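Local atomic coordinates of Endonuclease/exonuclease/phosphatase (Beutenbergia cavernae DSM 12333, PDB entry 4RUW), a protein that belongs to the endonuclease/exonuclease/phosphatase family, joining a DNase I-like domain to an immunoglobulin-like one and carrying a bound zinc ion. Residues 97-102 with 109-114; 416-421 with 433-438. All blocks are in the same frame, centred on the assembly; numbering follows the deposited sequence.

Contact 1: 97-102 with 109-114; sequences VHRDAP and DQPARL. With ZN (zinc ion), chain B.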
# COMPACT_ATOMS: atom_id res chain seq x y z
N VAL A 97 16.23 -5.27 2.92
CA VAL A 97 16.91 -6.52 3.18
C VAL A 97 18.20 -6.51 2.37
O VAL A 97 18.16 -6.35 1.15
CB VAL A 97 16.04 -7.74 2.75
CG1 VAL A 97 16.72 -9.04 3.14
CG2 VAL A 97 14.63 -7.65 3.34
N HIS A 98 19.34 -6.64 3.05
CA HIS A 98 20.63 -6.58 2.36
C HIS A 98 21.17 -7.96 2.03
O HIS A 98 20.91 -8.94 2.73
CB HIS A 98 21.68 -5.80 3.15
CG HIS A 98 21.55 -4.31 3.01
ND1 HIS A 98 22.58 -3.45 3.32
CD2 HIS A 98 20.51 -3.55 2.59
CE1 HIS A 98 22.16 -2.20 3.09
NE2 HIS A 98 20.92 -2.24 2.65
N ARG A 99 21.92 -8.02 0.94
CA ARG A 99 22.70 -9.20 0.63
C ARG A 99 24.10 -8.69 0.32
O ARG A 99 24.38 -8.21 -0.78
CB ARG A 99 22.08 -9.95 -0.55
CG ARG A 99 22.81 -11.23 -0.89
CD ARG A 99 21.88 -12.27 -1.49
NE ARG A 99 21.51 -11.98 -2.87
CZ ARG A 99 20.63 -12.69 -3.56
NH1 ARG A 99 20.01 -13.72 -3.00
NH2 ARG A 99 20.35 -12.37 -4.81
N ASP A 100 24.97 -8.75 1.33
CA ASP A 100 26.27 -8.09 1.29
C ASP A 100 27.42 -9.09 1.35
O ASP A 100 27.37 -10.05 2.12
CB ASP A 100 26.47 -7.18 2.50
CG ASP A 100 25.47 -6.05 2.60
OD1 ASP A 100 24.87 -5.63 1.58
OD2 ASP A 100 25.30 -5.56 3.74
N ALA A 101 28.47 -8.82 0.59
CA ALA A 101 29.76 -9.50 0.75
C ALA A 101 30.39 -9.03 2.07
O ALA A 101 29.97 -8.03 2.64
CB ALA A 101 30.66 -9.16 -0.44
N PRO A 102 31.42 -9.75 2.57
CA PRO A 102 32.07 -9.31 3.81
C PRO A 102 32.77 -7.96 3.67
O PRO A 102 33.22 -7.61 2.58
CB PRO A 102 33.11 -10.41 4.06
CG PRO A 102 32.56 -11.60 3.38
CD PRO A 102 31.87 -11.08 2.15
N ASP A 109 24.37 -12.21 4.23
CA ASP A 109 23.32 -12.67 3.33
C ASP A 109 21.99 -12.73 4.09
O ASP A 109 21.58 -13.79 4.58
CB ASP A 109 23.69 -14.05 2.78
CG ASP A 109 22.81 -14.49 1.62
OD1 ASP A 109 21.67 -13.99 1.48
OD2 ASP A 109 23.26 -15.38 0.86
N GLN A 110 21.31 -11.60 4.20
CA GLN A 110 20.08 -11.57 5.00
C GLN A 110 18.94 -12.44 4.45
O GLN A 110 18.24 -13.07 5.23
CB GLN A 110 19.63 -10.14 5.28
CG GLN A 110 20.72 -9.29 5.91
CD GLN A 110 20.18 -8.04 6.54
OE1 GLN A 110 19.63 -7.17 5.86
NE2 GLN A 110 20.32 -7.94 7.86
N PRO A 111 18.76 -12.48 3.11
CA PRO A 111 17.69 -13.37 2.64
C PRO A 111 17.93 -14.83 3.03
O PRO A 111 16.99 -15.52 3.42
CB PRO A 111 17.74 -13.20 1.11
CG PRO A 111 18.31 -11.83 0.92
CD PRO A 111 19.31 -11.67 2.01
N ALA A 112 19.17 -15.29 2.96
CA ALA A 112 19.47 -16.67 3.32
C ALA A 112 19.25 -16.89 4.82
O ALA A 112 18.75 -17.93 5.23
CB ALA A 112 20.89 -17.03 2.93
N ARG A 113 19.62 -15.91 5.63
CA ARG A 113 19.45 -16.04 7.07
C ARG A 113 17.97 -16.05 7.46
O ARG A 113 17.53 -16.85 8.29
CB ARG A 113 20.22 -14.93 7.79
CG ARG A 113 20.09 -14.96 9.30
CD ARG A 113 20.47 -16.29 9.91
NE ARG A 113 20.52 -16.18 11.36
CZ ARG A 113 20.33 -17.19 12.21
NH1 ARG A 113 20.08 -18.41 11.76
NH2 ARG A 113 20.38 -16.95 13.51
N LEU A 114 17.19 -15.15 6.86
CA LEU A 114 15.75 -15.13 7.13
C LEU A 114 15.08 -16.43 6.68
O LEU A 114 14.24 -16.97 7.38
CB LEU A 114 15.09 -13.91 6.49
CG LEU A 114 15.45 -12.57 7.13
CD1 LEU A 114 15.08 -11.42 6.20
CD2 LEU A 114 14.73 -12.44 8.48
ZN ZN B . 24.33 -3.96 4.12
O HOH W 1 20.42 -15.03 -0.57
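Gln110 reaches the backbone of His98 because its CG lies anti to its carbonyl carbon (chi1 -54°) and the chain beyond runs extended, carrying the amide past His98 O to His98 N. There OE1 accepts from His98 N at 2.9 Å, in the amide plane and on a lone pair, while Gln110 N donates to His98 O at 3.1 Å. One glutamine thus satisfies both backbone polar groups of His98, and its NE2 binds Thr65 O and Glu77 OE2, which fixes the flip of the amide. Val97 packs CG1 against Pro111 CD (3.9 Å) and Leu114 CD1. Pro111 has no helix carbonyl four residues back to bond, so its lack of an N-H costs nothing. Ala112 N donates to Asp109 OD1 from above the carboxylate plane, a capping bond at the N-cap. The same OD1 accepts from a water at 2.6 Å that accepts from Arg99 NH1, so the opposite charges meet through water. His98 ND1 and Asp100 OD2 bind zinc at 2.0 and 1.9 Å, with His107 and His137 completing the site; Asp100 OD1 accepts from Ser146 N, which helps hold the carboxylate. Gln110 thereby acts as a second-shell residue, positioning the backbone of the zinc ligand His98.

Contact 2: 416-421 with 433-438; sequences GARLEA and SRTETL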
# COMPACT_ATOMS: atom_id res chain seq x y z
N GLY A 416 -27.92 1.72 -18.22
CA GLY A 416 -27.92 3.17 -18.20
C GLY A 416 -27.57 3.77 -16.85
O GLY A 416 -27.66 4.99 -16.66
N ALA A 417 -27.19 2.92 -15.90
CA ALA A 417 -26.79 3.40 -14.58
C ALA A 417 -25.55 4.28 -14.65
O ALA A 417 -24.74 4.18 -15.58
CB ALA A 417 -26.56 2.23 -13.63
N ARG A 418 -25.39 5.16 -13.67
CA ARG A 418 -24.21 6.00 -13.60
C ARG A 418 -23.79 6.21 -12.15
O ARG A 418 -24.60 6.08 -11.23
CB ARG A 418 -24.45 7.34 -14.29
CG ARG A 418 -25.60 8.12 -13.71
CD ARG A 418 -26.37 8.83 -14.80
NE ARG A 418 -26.90 7.90 -15.79
CZ ARG A 418 -27.03 8.18 -17.08
NH1 ARG A 418 -26.65 9.37 -17.54
NH2 ARG A 418 -27.53 7.28 -17.92
N LEU A 419 -22.52 6.53 -11.97
CA LEU A 419 -21.97 6.78 -10.65
C LEU A 419 -21.51 8.23 -10.59
O LEU A 419 -20.79 8.69 -11.48
CB LEU A 419 -20.80 5.85 -10.37
CG LEU A 419 -20.08 6.03 -9.03
CD1 LEU A 419 -21.04 5.78 -7.89
CD2 LEU A 419 -18.87 5.11 -8.91
N GLU A 420 -21.96 8.94 -9.56
CA GLU A 420 -21.59 10.33 -9.33
C GLU A 420 -20.75 10.41 -8.06
O GLU A 420 -21.04 9.73 -7.07
CB GLU A 420 -22.86 11.19 -9.18
CG GLU A 420 -22.59 12.68 -8.93
CD GLU A 420 -23.85 13.53 -8.92
OE1 GLU A 420 -24.96 12.96 -8.92
OE2 GLU A 420 -23.72 14.77 -8.90
N ALA A 421 -19.69 11.22 -8.10
CA ALA A 421 -18.93 11.53 -6.90
C ALA A 421 -18.86 13.04 -6.76
O ALA A 421 -18.49 13.74 -7.71
CB ALA A 421 -17.53 10.94 -6.97
N SER A 433 -18.82 18.09 -8.85
CA SER A 433 -19.52 16.86 -9.18
C SER A 433 -18.92 16.25 -10.44
O SER A 433 -18.58 16.96 -11.39
CB SER A 433 -21.01 17.14 -9.40
OG SER A 433 -21.69 15.98 -9.85
N ARG A 434 -18.81 14.93 -10.44
CA ARG A 434 -18.31 14.18 -11.58
C ARG A 434 -19.19 12.94 -11.72
O ARG A 434 -19.44 12.25 -10.72
CB ARG A 434 -16.85 13.80 -11.32
CG ARG A 434 -16.18 13.00 -12.37
CD ARG A 434 -14.70 12.84 -12.08
NE ARG A 434 -13.95 14.07 -12.33
CZ ARG A 434 -13.53 14.92 -11.40
NH1 ARG A 434 -13.78 14.70 -10.11
NH2 ARG A 434 -12.86 16.01 -11.75
N THR A 435 -19.63 12.65 -12.94
CA THR A 435 -20.49 11.51 -13.18
C THR A 435 -19.99 10.70 -14.37
O THR A 435 -19.53 11.27 -15.37
CB THR A 435 -21.96 11.95 -13.45
OG1 THR A 435 -22.40 12.81 -12.40
CG2 THR A 435 -22.89 10.74 -13.54
N GLU A 436 -20.05 9.37 -14.26
CA GLU A 436 -19.65 8.48 -15.34
C GLU A 436 -20.68 7.36 -15.47
O GLU A 436 -21.06 6.74 -14.46
CB GLU A 436 -18.27 7.89 -15.06
CG GLU A 436 -17.15 8.92 -14.96
CD GLU A 436 -15.82 8.33 -14.52
OE1 GLU A 436 -15.59 7.13 -14.77
OE2 GLU A 436 -15.01 9.08 -13.92
N THR A 437 -21.15 7.10 -16.69
CA THR A 437 -22.02 5.94 -16.90
C THR A 437 -21.22 4.65 -16.74
O THR A 437 -20.00 4.65 -16.88
CB THR A 437 -22.67 5.96 -18.29
OG1 THR A 437 -21.68 6.23 -19.29
CG2 THR A 437 -23.76 7.02 -18.36
N LEU A 438 -21.93 3.57 -16.43
CA LEU A 438 -21.29 2.28 -16.23
C LEU A 438 -21.46 1.39 -17.46
O LEU A 438 -21.91 1.84 -18.52
CB LEU A 438 -21.92 1.56 -15.03
CG LEU A 438 -22.17 2.39 -13.77
CD1 LEU A 438 -22.95 1.58 -12.75
CD2 LEU A 438 -20.85 2.86 -13.17
O HOH W 2 -24.68 2.82 -17.88
O HOH W 3 -25.42 12.49 -11.72
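Arg418 and Thr437 face each other in a non-hydrogen-bonded pair, their side chains alongside and pointing the same way. Arg418 CG sits between backbone N and carbonyl carbon (chi1 58°), and bends at chi2 and chi3 fold the guanidinium back, so that NH2 donates to Gly416 O at 2.6 Å in the guanidinium plane. Thr437 CG2 lies over the centre of one guanidinium face, 3.7 Å from Arg418 CZ; a threonine gives that flat group a methyl to rest on. Glu420, fully extended with CG anti to its N (chi1 180°), stands out from the sheet, where Ser433 OG of the partner strand donates to its OE2 at 2.5 Å on the anti side; Glu420 OE1 forms a salt bridge with Arg384. On the other face Leu419 and Ala421 are buried against Val340 of strand 334-342, Leu419 also against Leu353. Arg434 and Glu436 share that face and touch Val340 too, their polar ends going to Leu341 O and Arg338. Leu438 CD1 touches Ala417 CB at 3.8 Å. Hydrogen-bonded pairs (Leu419 with Glu436, Ala421 with Arg434) alternate with non-hydrogen-bonded ones, as in an antiparallel beta hairpin, here with 430-437 the outermost strand of a sheet in the immunoglobulin-like domain.

From the N terminus, the chain reaches contact 1 as strand 91-98 of a mixed sheet ends; a short loop holding His107 then returns to helix 110-118, and the contact closes it. Much later, beyond the second mixed sheet and inside the immunoglobulin-like region, strands 418-424 and 430-437 form the hairpin closed by contact 2, where the modelled chain ends. The two loops follow in series, neither nested nor crossed. The centres of contact 1 and contact 2 lie about 51 Å apart, on opposite sides of the chain's centre, and the two do not touch. Contact 1 ties a sheet of the DNase I-like region to a helix beside the zinc; contact 2 fastens the last strand to its sheet.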